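Local coordinates for protein probable TonB-dependent siderophore receptor PirA (Acinetobacter baumannii, PDB 5FR8) that probably binds iron-chelating siderophores, possibly ferric enterobactin, as a TonB-dependent outer-membrane receptor and so starts iron uptake into the cell, at residues A[364-369]-A[419-424]; A[182-187]-A[211-216]; A[199-204]-A[242-247]; A[110-115]-A[570-575]. All blocks are in the same frame, centred on the assembly; numbering follows the deposited sequence.

Contact 1 (A[364-369]-A[419-424]); sequences LPQVLT and DNLKVT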
loop_
_atom_site.group_PDB
_atom_site.type_symbol
_atom_site.label_atom_id
_atom_site.label_comp_id
_atom_site.label_asym_id
_atom_site.label_seq_id
_atom_site.Cartn_x
_atom_site.Cartn_y
_atom_site.Cartn_z
ATOM N N LEU A 364 9.468 -35.832 15.120
ATOM C CA LEU A 364 10.204 -34.599 15.412
ATOM C C LEU A 364 9.361 -33.673 16.267
ATOM O O LEU A 364 8.143 -33.844 16.365
ATOM C CB LEU A 364 10.565 -33.857 14.120
ATOM C CG LEU A 364 11.404 -34.624 13.098
ATOM C CD1 LEU A 364 11.420 -33.889 11.763
ATOM C CD2 LEU A 364 12.821 -34.874 13.616
ATOM N N PRO A 365 10.003 -32.682 16.890
ATOM C CA PRO A 365 9.226 -31.649 17.568
ATOM C C PRO A 365 8.432 -30.797 16.580
ATOM O O PRO A 365 8.963 -30.412 15.533
ATOM C CB PRO A 365 10.302 -30.820 18.284
ATOM C CG PRO A 365 11.482 -31.737 18.408
ATOM C CD PRO A 365 11.444 -32.567 17.168
ATOM N N GLN A 366 7.170 -30.506 16.890
ATOM C CA GLN A 366 6.336 -29.743 15.948
ATOM C C GLN A 366 5.420 -28.743 16.633
ATOM O O GLN A 366 5.168 -28.818 17.821
ATOM C CB GLN A 366 5.488 -30.684 15.087
ATOM C CG GLN A 366 6.285 -31.683 14.262
ATOM C CD GLN A 366 5.434 -32.876 13.880
ATOM O OE1 GLN A 366 5.605 -33.967 14.417
ATOM N NE2 GLN A 366 4.503 -32.670 12.967
ATOM N N VAL A 367 4.921 -27.796 15.860
ATOM C CA VAL A 367 3.884 -26.909 16.322
ATOM C C VAL A 367 2.887 -26.781 15.176
ATOM O O VAL A 367 3.158 -26.109 14.173
ATOM C CB VAL A 367 4.447 -25.537 16.746
ATOM C CG1 VAL A 367 3.312 -24.612 17.201
ATOM C CG2 VAL A 367 5.468 -25.705 17.855
ATOM N N LEU A 368 1.746 -27.455 15.311
ATOM C CA LEU A 368 0.723 -27.423 14.278
ATOM C C LEU A 368 -0.188 -26.232 14.461
ATOM O O LEU A 368 -0.872 -26.124 15.476
ATOM C CB LEU A 368 -0.100 -28.697 14.318
ATOM C CG LEU A 368 -1.142 -28.816 13.216
ATOM C CD1 LEU A 368 -0.477 -29.175 11.896
ATOM C CD2 LEU A 368 -2.204 -29.849 13.581
ATOM N N THR A 369 -0.195 -25.335 13.477
ATOM C CA THR A 369 -1.228 -24.297 13.387
ATOM C C THR A 369 -2.367 -24.753 12.455
ATOM O O THR A 369 -2.120 -25.306 11.385
ATOM C CB THR A 369 -0.642 -22.959 12.900
ATOM O OG1 THR A 369 0.173 -22.400 13.936
ATOM C CG2 THR A 369 -1.731 -21.979 12.569
ATOM N N ASP A 419 2.818 -26.328 9.829
ATOM C CA ASP A 419 3.668 -27.058 10.742
ATOM C C ASP A 419 5.035 -26.373 10.836
ATOM O O ASP A 419 5.645 -26.061 9.823
ATOM C CB ASP A 419 3.807 -28.502 10.249
ATOM C CG ASP A 419 3.971 -29.506 11.373
ATOM O OD1 ASP A 419 4.197 -29.125 12.540
ATOM O OD2 ASP A 419 3.878 -30.705 11.070
ATOM N N ASN A 420 5.495 -26.129 12.061
ATOM C CA ASN A 420 6.883 -25.774 12.296
ATOM C C ASN A 420 7.629 -26.962 12.909
ATOM O O ASN A 420 7.389 -27.357 14.069
ATOM C CB ASN A 420 7.021 -24.538 13.180
ATOM C CG ASN A 420 8.469 -24.213 13.482
ATOM O OD1 ASN A 420 9.379 -24.865 12.957
ATOM N ND2 ASN A 420 8.700 -23.206 14.317
ATOM N N LEU A 421 8.539 -27.524 12.115
ATOM C CA LEU A 421 9.291 -28.724 12.501
ATOM C C LEU A 421 10.731 -28.370 12.876
ATOM O O LEU A 421 11.376 -27.579 12.200
ATOM C CB LEU A 421 9.306 -29.722 11.332
ATOM C CG LEU A 421 7.972 -30.184 10.714
ATOM C CD1 LEU A 421 7.504 -29.231 9.631
ATOM C CD2 LEU A 421 8.094 -31.566 10.103
ATOM N N LYS A 422 11.242 -28.938 13.962
ATOM C CA LYS A 422 12.700 -28.987 14.142
ATOM C C LYS A 422 13.159 -30.282 13.533
ATOM O O LYS A 422 13.000 -31.339 14.119
ATOM C CB LYS A 422 13.126 -28.896 15.606
ATOM C CG LYS A 422 13.727 -27.541 15.955
ATOM C CD LYS A 422 14.081 -27.469 17.431
ATOM C CE LYS A 422 13.449 -26.237 18.071
ATOM N NZ LYS A 422 13.120 -26.463 19.508
ATOM N N VAL A 423 13.689 -30.196 12.324
ATOM C CA VAL A 423 14.088 -31.378 11.594
ATOM C C VAL A 423 15.391 -31.909 12.169
ATOM O O VAL A 423 15.593 -33.111 12.184
ATOM C CB VAL A 423 14.211 -31.086 10.084
ATOM C CG1 VAL A 423 14.616 -32.336 9.321
ATOM C CG2 VAL A 423 12.880 -30.569 9.553
ATOM N N THR A 424 16.266 -31.007 12.622
ATOM C CA THR A 424 17.471 -31.366 13.370
ATOM C C THR A 424 17.643 -30.258 14.396
ATOM O O THR A 424 16.854 -29.320 14.407
ATOM C CB THR A 424 18.733 -31.493 12.475
ATOM O OG1 THR A 424 19.311 -30.204 12.223
ATOM C CG2 THR A 424 18.414 -32.162 11.131
#
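Asp419 pairs with Leu368 as an antiparallel non-hydrogen-bonded pair, their CA atoms 4.6 Å apart, while its carboxylate reaches diagonally to Gln366. Gln366 NE2 gives Asp419 OD2 a somewhat bent hydrogen bond of 2.8 Å on the syn lone pair, the oxygen lying close to the amide plane. The two flat groups are nevertheless turned 39° against each other. Gln366 can reach because its CG stands anti to the carbonyl carbon (chi1 -59°) and the chain beyond runs extended; Asp419 OD1 rests beside Gln366 CB at 3.3 Å. Asn420 works through its backbone: its N donates to Val367 O at 3.2 Å, and its O receives a weak bond from Val367 N. Its side-chain ND2 turns instead to Val29 O. Leu421 meets Leu364 loosely, CD2 to CD1 4.4 Å. At Lys422 the backbone N bonds to Pro365 O (3.1 Å), and the carbonyl O lies against Leu364 CB. Val423 CG2 touches Leu364 CD1 at 4.2 Å. Strand 343-361 continues the barrel wall beyond strand 365-380, with Phe360 beside Gln366 and Leu368, and strand 427-438 does so beyond strand 407-422; Val367 packs on Phe28 and Thr30 of the N-terminal segment.

Contact 2 (A[182-187]-A[211-216]); sequences EGSSNR and KTEADD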
loop_
_atom_site.group_PDB
_atom_site.type_symbol
_atom_site.label_atom_id
_atom_site.label_comp_id
_atom_site.label_asym_id
_atom_site.label_seq_id
_atom_site.Cartn_x
_atom_site.Cartn_y
_atom_site.Cartn_z
ATOM N N GLU A 182 6.478 24.510 -1.363
ATOM C CA GLU A 182 6.244 23.196 -0.765
ATOM C C GLU A 182 5.514 23.369 0.584
ATOM O O GLU A 182 5.744 24.350 1.321
ATOM C CB GLU A 182 7.572 22.430 -0.644
ATOM C CG GLU A 182 8.094 21.924 -1.992
ATOM C CD GLU A 182 9.460 21.257 -1.909
ATOM O OE1 GLU A 182 10.173 21.492 -0.911
ATOM O OE2 GLU A 182 9.822 20.497 -2.852
ATOM N N GLY A 183 4.603 22.448 0.883
ATOM C CA GLY A 183 3.760 22.571 2.087
ATOM C C GLY A 183 4.462 22.234 3.405
ATOM O O GLY A 183 5.156 21.231 3.518
ATOM N N SER A 184 4.291 23.076 4.413
ATOM C CA SER A 184 4.772 22.737 5.740
ATOM C C SER A 184 3.739 21.840 6.378
ATOM O O SER A 184 2.633 21.698 5.860
ATOM C CB SER A 184 5.037 23.989 6.579
ATOM O OG SER A 184 4.329 25.106 6.079
ATOM N N SER A 185 4.109 21.198 7.477
ATOM C CA SER A 185 3.275 20.130 8.062
ATOM C C SER A 185 3.323 20.225 9.586
ATOM O O SER A 185 4.351 20.650 10.150
ATOM C CB SER A 185 3.755 18.742 7.578
ATOM O OG SER A 185 3.154 17.667 8.291
ATOM N N ASN A 186 2.224 19.826 10.243
ATOM C CA ASN A 186 2.118 19.915 11.705
ATOM C C ASN A 186 1.275 18.839 12.372
ATOM O O ASN A 186 0.137 18.603 11.988
ATOM C CB ASN A 186 1.573 21.274 12.080
ATOM C CG ASN A 186 2.521 22.385 11.697
ATOM O OD1 ASN A 186 3.667 22.441 12.169
ATOM N ND2 ASN A 186 2.062 23.263 10.811
ATOM N N ARG A 187 1.843 18.221 13.405
ATOM C CA ARG A 187 1.176 17.183 14.152
ATOM C C ARG A 187 1.133 17.469 15.616
ATOM O O ARG A 187 1.986 18.170 16.143
ATOM C CB ARG A 187 1.927 15.879 14.008
ATOM C CG ARG A 187 1.810 15.282 12.640
ATOM C CD ARG A 187 2.239 13.831 12.645
ATOM N NE ARG A 187 3.680 13.646 12.448
ATOM C CZ ARG A 187 4.551 13.477 13.435
ATOM N NH1 ARG A 187 4.156 13.510 14.702
ATOM N NH2 ARG A 187 5.827 13.272 13.156
ATOM N N LYS A 211 -1.964 17.874 10.003
ATOM C CA LYS A 211 -2.302 18.750 8.892
ATOM C C LYS A 211 -1.025 19.041 8.103
ATOM O O LYS A 211 -0.148 19.754 8.580
ATOM C CB LYS A 211 -2.927 20.048 9.413
ATOM C CG LYS A 211 -3.136 21.102 8.328
ATOM C CD LYS A 211 -4.114 22.214 8.703
ATOM C CE LYS A 211 -3.926 23.418 7.787
ATOM N NZ LYS A 211 -5.196 24.155 7.528
ATOM N N THR A 212 -0.900 18.464 6.917
ATOM C CA THR A 212 0.229 18.767 6.058
ATOM C C THR A 212 -0.289 19.594 4.901
ATOM O O THR A 212 -1.134 19.139 4.144
ATOM C CB THR A 212 0.916 17.487 5.519
ATOM O OG1 THR A 212 0.108 16.884 4.502
ATOM C CG2 THR A 212 1.153 16.481 6.636
ATOM N N GLU A 213 0.196 20.818 4.773
ATOM C CA GLU A 213 -0.387 21.729 3.793
ATOM C C GLU A 213 -0.072 21.194 2.409
ATOM O O GLU A 213 0.851 20.428 2.234
ATOM C CB GLU A 213 0.153 23.150 3.935
ATOM C CG GLU A 213 -0.360 24.001 5.082
ATOM C CD GLU A 213 0.103 25.473 4.918
ATOM O OE1 GLU A 213 0.873 25.770 3.962
ATOM O OE2 GLU A 213 -0.272 26.358 5.728
ATOM N N ALA A 214 -0.844 21.595 1.417
ATOM C CA ALA A 214 -0.605 21.154 0.052
ATOM C C ALA A 214 0.587 21.868 -0.509
ATOM O O ALA A 214 1.036 22.875 0.023
ATOM C CB ALA A 214 -1.812 21.445 -0.825
ATOM N N ASP A 215 1.107 21.312 -1.592
ATOM C CA ASP A 215 2.054 22.010 -2.423
ATOM C C ASP A 215 1.255 22.975 -3.292
ATOM O O ASP A 215 0.093 22.700 -3.638
ATOM C CB ASP A 215 2.827 21.026 -3.291
ATOM C CG ASP A 215 3.757 20.152 -2.481
ATOM O OD1 ASP A 215 4.045 20.524 -1.318
ATOM O OD2 ASP A 215 4.224 19.120 -3.017
ATOM N N ASP A 216 1.874 24.105 -3.632
ATOM C CA ASP A 216 1.213 25.093 -4.451
ATOM C C ASP A 216 0.757 24.512 -5.761
ATOM O O ASP A 216 1.191 23.438 -6.198
ATOM C CB ASP A 216 2.122 26.288 -4.700
ATOM C CG ASP A 216 2.441 27.054 -3.425
ATOM O OD1 ASP A 216 1.889 26.712 -2.351
ATOM O OD2 ASP A 216 3.246 27.999 -3.495
#
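Glu213 N bonds to Ser184 O at 2.8 Å. Next along the chain, Asn186 and Lys211 form an antiparallel hydrogen-bonded pair, Asn186 N to Lys211 O 2.9 Å and Lys211 N to Asn186 O 3.0 Å. At the other end the backbone hydrogen-bonding pattern gives way to a side chain: Gly183 N donates to Asp215 OD1 at 3.0 Å, with an N-H...O angle of 162°. With chi1 at -68° the Asp215 side chain leaves beside its backbone N, which turns the carboxylate across to residues 182-187. The second oxygen, OD2, is in a salt bridge with Arg230, so this one carboxylate links Gly183 to Arg230, which lies just before strand 232-247. Glu182 points elsewhere, its OE2 bonding to Gln706 and Gly722. The two acids are 5.8 Å apart between Glu182 OE2 and Asp215 OD2, and their like charges are probably eased by these partners. Packing is modest by comparison. Gly183, lacking a side chain, lets its CA lie 3.4 Å from Ala214 O, and Glu213 CB sits 3.5 Å from Ser184 O. Ser185 and Thr212 share a sheet face, next to Arg55 and Asn56 of the plug. At this end strands 185-195 and 201-212 run out into loops, as at the end of an up-and-down beta-barrel, probably the extracellular one.

Contact 3 (A[199-204]-A[242-247]); sequences DVLSYR and LAWQAT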
loop_
_atom_site.group_PDB
_atom_site.type_symbol
_atom_site.label_atom_id
_atom_site.label_comp_id
_atom_site.label_asym_id
_atom_site.label_seq_id
_atom_site.Cartn_x
_atom_site.Cartn_y
_atom_site.Cartn_z
ATOM N N ASP A 199 -4.366 -5.501 36.648
ATOM C CA ASP A 199 -4.086 -6.881 36.260
ATOM C C ASP A 199 -5.291 -7.630 35.728
ATOM O O ASP A 199 -5.229 -8.841 35.555
ATOM C CB ASP A 199 -3.496 -7.678 37.438
ATOM C CG ASP A 199 -2.145 -7.150 37.900
ATOM O OD1 ASP A 199 -1.395 -6.570 37.077
ATOM O OD2 ASP A 199 -1.822 -7.320 39.095
ATOM N N VAL A 200 -6.403 -6.955 35.503
ATOM C CA VAL A 200 -7.529 -7.648 34.893
ATOM C C VAL A 200 -8.206 -6.789 33.834
ATOM O O VAL A 200 -8.746 -7.325 32.871
ATOM C CB VAL A 200 -8.586 -8.157 35.934
ATOM C CG1 VAL A 200 -7.925 -9.007 37.019
ATOM C CG2 VAL A 200 -9.370 -7.006 36.542
ATOM N N LEU A 201 -8.191 -5.475 34.007
ATOM C CA LEU A 201 -8.748 -4.605 32.998
ATOM C C LEU A 201 -7.905 -3.353 32.846
ATOM O O LEU A 201 -7.680 -2.610 33.805
ATOM C CB LEU A 201 -10.186 -4.220 33.349
ATOM C CG LEU A 201 -11.027 -3.649 32.189
ATOM C CD1 LEU A 201 -11.809 -4.744 31.457
ATOM C CD2 LEU A 201 -11.988 -2.577 32.678
ATOM N N SER A 202 -7.452 -3.123 31.625
ATOM C CA SER A 202 -6.558 -2.021 31.313
ATOM C C SER A 202 -6.922 -1.480 29.941
ATOM O O SER A 202 -7.615 -2.146 29.168
ATOM C CB SER A 202 -5.121 -2.510 31.338
ATOM O OG SER A 202 -5.081 -3.892 31.045
ATOM N N TYR A 203 -6.494 -0.257 29.648
ATOM C CA TYR A 203 -6.893 0.416 28.411
ATOM C C TYR A 203 -5.691 1.048 27.715
ATOM O O TYR A 203 -4.682 1.335 28.368
ATOM C CB TYR A 203 -7.878 1.527 28.721
ATOM C CG TYR A 203 -7.219 2.645 29.477
ATOM C CD1 TYR A 203 -7.023 2.543 30.840
ATOM C CD2 TYR A 203 -6.765 3.782 28.835
ATOM C CE1 TYR A 203 -6.403 3.540 31.552
ATOM C CE2 TYR A 203 -6.151 4.791 29.546
ATOM C CZ TYR A 203 -5.972 4.653 30.901
ATOM O OH TYR A 203 -5.369 5.623 31.643
ATOM N N ARG A 204 -5.815 1.262 26.402
ATOM C CA ARG A 204 -4.899 2.124 25.646
ATOM C C ARG A 204 -5.724 3.028 24.751
ATOM O O ARG A 204 -6.623 2.573 24.045
ATOM C CB ARG A 204 -3.960 1.330 24.760
ATOM C CG ARG A 204 -2.946 2.232 24.058
ATOM C CD ARG A 204 -2.868 2.082 22.532
ATOM N NE ARG A 204 -4.155 2.378 21.932
ATOM C CZ ARG A 204 -4.776 1.636 21.025
ATOM N NH1 ARG A 204 -4.202 0.540 20.568
ATOM N NH2 ARG A 204 -5.982 2.000 20.575
ATOM N N LEU A 242 -9.592 -1.827 24.982
ATOM C CA LEU A 242 -9.810 -2.354 26.334
ATOM C C LEU A 242 -9.308 -3.772 26.385
ATOM O O LEU A 242 -9.649 -4.558 25.512
ATOM C CB LEU A 242 -11.286 -2.385 26.710
ATOM C CG LEU A 242 -12.003 -1.053 26.855
ATOM C CD1 LEU A 242 -13.466 -1.330 27.207
ATOM C CD2 LEU A 242 -11.338 -0.147 27.879
ATOM N N ALA A 243 -8.522 -4.092 27.410
ATOM C CA ALA A 243 -7.967 -5.413 27.578
ATOM C C ALA A 243 -8.498 -5.974 28.855
ATOM O O ALA A 243 -8.448 -5.314 29.892
ATOM C CB ALA A 243 -6.466 -5.340 27.640
ATOM N N TRP A 244 -9.032 -7.190 28.781
ATOM C CA TRP A 244 -9.727 -7.802 29.904
ATOM C C TRP A 244 -9.197 -9.197 30.101
ATOM O O TRP A 244 -9.235 -10.012 29.180
ATOM C CB TRP A 244 -11.237 -7.849 29.604
ATOM C CG TRP A 244 -12.130 -8.487 30.682
ATOM C CD1 TRP A 244 -11.887 -8.557 32.027
ATOM C CD2 TRP A 244 -13.411 -9.105 30.480
ATOM N NE1 TRP A 244 -12.927 -9.196 32.666
ATOM C CE2 TRP A 244 -13.870 -9.538 31.738
ATOM C CE3 TRP A 244 -14.200 -9.345 29.354
ATOM C CZ2 TRP A 244 -15.066 -10.193 31.898
ATOM C CZ3 TRP A 244 -15.381 -9.987 29.519
ATOM C CH2 TRP A 244 -15.809 -10.409 30.780
ATOM N N GLN A 245 -8.694 -9.473 31.294
ATOM C CA GLN A 245 -8.280 -10.830 31.661
ATOM C C GLN A 245 -9.443 -11.538 32.395
ATOM O O GLN A 245 -9.625 -11.363 33.604
ATOM C CB GLN A 245 -7.037 -10.771 32.546
ATOM C CG GLN A 245 -6.467 -12.129 32.951
ATOM C CD GLN A 245 -5.474 -12.694 31.941
ATOM O OE1 GLN A 245 -4.612 -11.977 31.422
ATOM N NE2 GLN A 245 -5.596 -13.986 31.660
ATOM N N ALA A 246 -10.229 -12.327 31.664
ATOM C CA ALA A 246 -11.479 -12.890 32.206
ATOM C C ALA A 246 -11.251 -14.127 33.085
ATOM O O ALA A 246 -12.013 -14.402 34.011
ATOM C CB ALA A 246 -12.448 -13.208 31.068
ATOM N N THR A 247 -10.177 -14.845 32.782
ATOM C CA THR A 247 -9.797 -16.060 33.479
ATOM C C THR A 247 -8.284 -16.113 33.472
ATOM O O THR A 247 -7.626 -15.358 32.747
ATOM C CB THR A 247 -10.326 -17.271 32.722
ATOM O OG1 THR A 247 -11.730 -17.140 32.578
ATOM C CG2 THR A 247 -10.050 -18.539 33.450
#
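Ser202 and Ala243 form an antiparallel hydrogen-bonded pair between adjacent strands of the barrel wall. Ala243 N gives Ser202 O a bond of 2.8 Å, and Ser202 N returns one of 3.0 Å to Ala243 O. Two residues on, Gln245 N reaches Val200 O at 2.7 Å. The same Val200 O lies at the edge of the Trp244 indole, in its plane and 3.5 Å from CD1. Leu201 and Trp244 are a non-hydrogen-bonded pair on one sheet face. Leu201 CG lies opposite its backbone N (chi1 -163°), and the branch CD1 lies 3.7 Å from Trp244 CB, obliquely to the ring. Over one indole face sits Ala246 CB, 4.0 Å above the plane and centred. On the sheet face of Leu201 and Trp244, Leu242 CD2 touches Tyr203 CB at 3.9 Å. Gln245 bends at chi2 (88°), and its NE2 makes a nearly straight bond to Thr247 O, within its own segment. Ser202 and Ala243 instead turn to the other face, against Val162, in the loop between strands 153-159 and 167-177. The apolar and aromatic face on the surface, with the small Ser202 and Ala243 on the other face, is consistent with a lipid-facing outer-membrane beta-barrel near its short periplasmic turns.

Contact 4 (A[110-115]-A[570-575]); sequences VRYGWK and LRWENT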
loop_
_atom_site.group_PDB
_atom_site.type_symbol
_atom_site.label_atom_id
_atom_site.label_comp_id
_atom_site.label_asym_id
_atom_site.label_seq_id
_atom_site.Cartn_x
_atom_site.Cartn_y
_atom_site.Cartn_z
ATOM N N VAL A 110 -12.093 3.492 -3.694
ATOM C CA VAL A 110 -11.758 4.429 -4.735
ATOM C C VAL A 110 -11.822 3.758 -6.110
ATOM O O VAL A 110 -11.415 2.611 -6.284
ATOM C CB VAL A 110 -10.365 5.005 -4.455
ATOM C CG1 VAL A 110 -10.026 6.086 -5.439
ATOM C CG2 VAL A 110 -10.321 5.580 -3.048
ATOM N N ARG A 111 -12.375 4.470 -7.084
ATOM C CA ARG A 111 -12.569 3.889 -8.385
ATOM C C ARG A 111 -11.255 3.405 -8.895
ATOM O O ARG A 111 -10.303 4.171 -8.888
ATOM C CB ARG A 111 -13.129 4.913 -9.344
ATOM C CG ARG A 111 -13.753 4.294 -10.578
ATOM C CD ARG A 111 -14.400 5.356 -11.444
ATOM N NE ARG A 111 -13.399 6.316 -11.914
ATOM C CZ ARG A 111 -12.594 6.082 -12.934
ATOM N NH1 ARG A 111 -12.663 4.942 -13.598
ATOM N NH2 ARG A 111 -11.716 6.980 -13.290
ATOM N N TYR A 112 -11.195 2.153 -9.343
ATOM C CA TYR A 112 -9.970 1.613 -9.978
ATOM C C TYR A 112 -10.147 1.708 -11.489
ATOM O O TYR A 112 -11.102 1.169 -12.047
ATOM C CB TYR A 112 -9.726 0.158 -9.510
ATOM C CG TYR A 112 -8.487 -0.592 -10.040
ATOM C CD1 TYR A 112 -7.245 -0.542 -9.377
ATOM C CD2 TYR A 112 -8.583 -1.413 -11.160
ATOM C CE1 TYR A 112 -6.154 -1.247 -9.863
ATOM C CE2 TYR A 112 -7.499 -2.134 -11.632
ATOM C CZ TYR A 112 -6.294 -2.054 -10.995
ATOM O OH TYR A 112 -5.242 -2.799 -11.526
ATOM N N GLY A 113 -9.234 2.413 -12.144
ATOM C CA GLY A 113 -9.392 2.805 -13.553
ATOM C C GLY A 113 -8.731 1.931 -14.637
ATOM O O GLY A 113 -8.089 0.945 -14.371
ATOM N N TRP A 114 -8.929 2.335 -15.884
ATOM C CA TRP A 114 -8.711 1.493 -17.046
ATOM C C TRP A 114 -7.311 0.909 -17.010
ATOM O O TRP A 114 -7.130 -0.267 -17.322
ATOM C CB TRP A 114 -8.985 2.323 -18.336
ATOM C CG TRP A 114 -8.955 1.511 -19.608
ATOM C CD1 TRP A 114 -7.956 0.651 -20.010
ATOM C CD2 TRP A 114 -9.943 1.472 -20.636
ATOM N NE1 TRP A 114 -8.274 0.086 -21.208
ATOM C CE2 TRP A 114 -9.488 0.565 -21.617
ATOM C CE3 TRP A 114 -11.165 2.102 -20.821
ATOM C CZ2 TRP A 114 -10.213 0.268 -22.753
ATOM C CZ3 TRP A 114 -11.881 1.821 -21.955
ATOM C CH2 TRP A 114 -11.407 0.906 -22.906
ATOM N N LYS A 115 -6.337 1.725 -16.595
ATOM C CA LYS A 115 -4.922 1.360 -16.596
ATOM C C LYS A 115 -4.352 1.112 -15.203
ATOM O O LYS A 115 -3.163 1.296 -14.969
ATOM C CB LYS A 115 -4.118 2.471 -17.273
ATOM C CG LYS A 115 -4.342 2.512 -18.772
ATOM C CD LYS A 115 -3.780 3.754 -19.390
ATOM C CE LYS A 115 -4.842 4.455 -20.218
ATOM N NZ LYS A 115 -4.794 5.899 -19.892
ATOM N N LEU A 570 -14.230 -5.003 -24.809
ATOM C CA LEU A 570 -13.127 -5.632 -24.085
ATOM C C LEU A 570 -13.581 -5.916 -22.668
ATOM O O LEU A 570 -14.512 -5.285 -22.174
ATOM C CB LEU A 570 -11.929 -4.681 -24.037
ATOM C CG LEU A 570 -11.420 -4.204 -25.400
ATOM C CD1 LEU A 570 -10.554 -2.954 -25.271
ATOM C CD2 LEU A 570 -10.687 -5.338 -26.111
ATOM N N ARG A 571 -12.914 -6.832 -21.992
ATOM C CA ARG A 571 -13.173 -7.009 -20.574
ATOM C C ARG A 571 -11.889 -7.229 -19.774
ATOM O O ARG A 571 -10.900 -7.735 -20.288
ATOM C CB ARG A 571 -14.148 -8.176 -20.361
ATOM C CG ARG A 571 -13.808 -9.408 -21.165
ATOM C CD ARG A 571 -14.580 -10.639 -20.708
ATOM N NE ARG A 571 -13.722 -11.827 -20.717
ATOM C CZ ARG A 571 -14.108 -13.036 -20.337
ATOM N NH1 ARG A 571 -15.348 -13.238 -19.913
ATOM N NH2 ARG A 571 -13.248 -14.046 -20.382
ATOM N N TRP A 572 -11.910 -6.867 -18.502
ATOM C CA TRP A 572 -10.807 -7.196 -17.637
ATOM C C TRP A 572 -10.440 -8.675 -17.848
ATOM O O TRP A 572 -11.307 -9.523 -18.047
ATOM C CB TRP A 572 -11.149 -6.877 -16.170
ATOM C CG TRP A 572 -11.287 -5.374 -15.861
ATOM C CD1 TRP A 572 -12.435 -4.630 -15.890
ATOM C CD2 TRP A 572 -10.233 -4.464 -15.491
ATOM N NE1 TRP A 572 -12.159 -3.322 -15.576
ATOM C CE2 TRP A 572 -10.820 -3.196 -15.317
ATOM C CE3 TRP A 572 -8.857 -4.602 -15.287
ATOM C CZ2 TRP A 572 -10.087 -2.090 -14.935
ATOM C CZ3 TRP A 572 -8.132 -3.500 -14.913
ATOM C CH2 TRP A 572 -8.745 -2.258 -14.743
ATOM N N GLU A 573 -9.151 -8.986 -17.804
ATOM C CA GLU A 573 -8.696 -10.340 -18.101
ATOM C C GLU A 573 -7.383 -10.627 -17.412
ATOM O O GLU A 573 -6.567 -9.739 -17.263
ATOM C CB GLU A 573 -8.572 -10.518 -19.607
ATOM C CG GLU A 573 -9.702 -11.347 -20.193
ATOM C CD GLU A 573 -10.206 -10.817 -21.526
ATOM O OE1 GLU A 573 -9.630 -9.827 -22.044
ATOM O OE2 GLU A 573 -11.188 -11.394 -22.060
ATOM N N ASN A 574 -7.187 -11.852 -16.947
ATOM C CA ASN A 574 -5.917 -12.187 -16.341
ATOM C C ASN A 574 -4.949 -12.463 -17.483
ATOM O O ASN A 574 -5.293 -13.244 -18.370
ATOM C CB ASN A 574 -5.935 -13.427 -15.411
ATOM C CG ASN A 574 -7.332 -13.911 -15.037
ATOM O OD1 ASN A 574 -7.779 -13.697 -13.934
ATOM N ND2 ASN A 574 -7.998 -14.610 -15.945
ATOM N N THR A 575 -3.764 -11.823 -17.455
ATOM C CA THR A 575 -2.727 -11.979 -18.472
ATOM C C THR A 575 -1.614 -12.885 -17.907
ATOM O O THR A 575 -1.310 -12.819 -16.694
ATOM C CB THR A 575 -2.159 -10.601 -18.882
ATOM O OG1 THR A 575 -1.270 -10.752 -20.016
ATOM C CG2 THR A 575 -1.429 -9.932 -17.698
#
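Tyr112 and Trp572 carry the aromatic part of this contact. The CE2 corner of the tyrosine ring meets the outer rim of the indole, 3.4 Å from CH2, and Trp572 CZ3 lies in the plane of the tyrosine at its edge. With planes 40° apart and the tyrosine centroid 5.5 Å from that of the six-membered indole ring, the pair is oblique. A chi1 of -68° places Trp572 CG opposite the carbonyl carbon, sending the indole toward residues 110-115. Backbone oxygens of residues 110-115 supply a second kind of contact: Gly113 O lies in the indole plane, 3.3 Å from Trp572 CH2, and Trp114 O is 3.6 Å from the same carbon. A purely apolar touch completes the set, Leu570 CD1 meeting the edge of the Trp114 ring at CZ2, 4.1 Å away. Gln476 of helix 474-477 and Leu500 also pack on Trp572, and Tyr481 OH bonds to Tyr112 O. A buried aromatic seam of this sort joins a plug loop to the barrel domain, on the long strand 564-591 where it pairs with strand 498-501, as in TonB-dependent receptors whose plug fills the barrel lumen.

Three of the four contacts pair neighbouring barrel strands, whereas contact 4 joins plug to barrel domain. Contacts 2 and 3 share strand 201-212, their centres about 39 Å apart, so they lie near opposite ends of that strand. Contact 1 lies about 32 Å from contact 3, centre to centre, at the end of the barrel that also holds the short turns. Contacts 1 and 2 lie on opposite sides of the chain's centre, about 51 Å apart between centres. Contact 4 closes a loop of the chain that contains the other three; its nearest atoms are about 17 Å from contact 2. Plug loops in this family commonly help form the siderophore pocket.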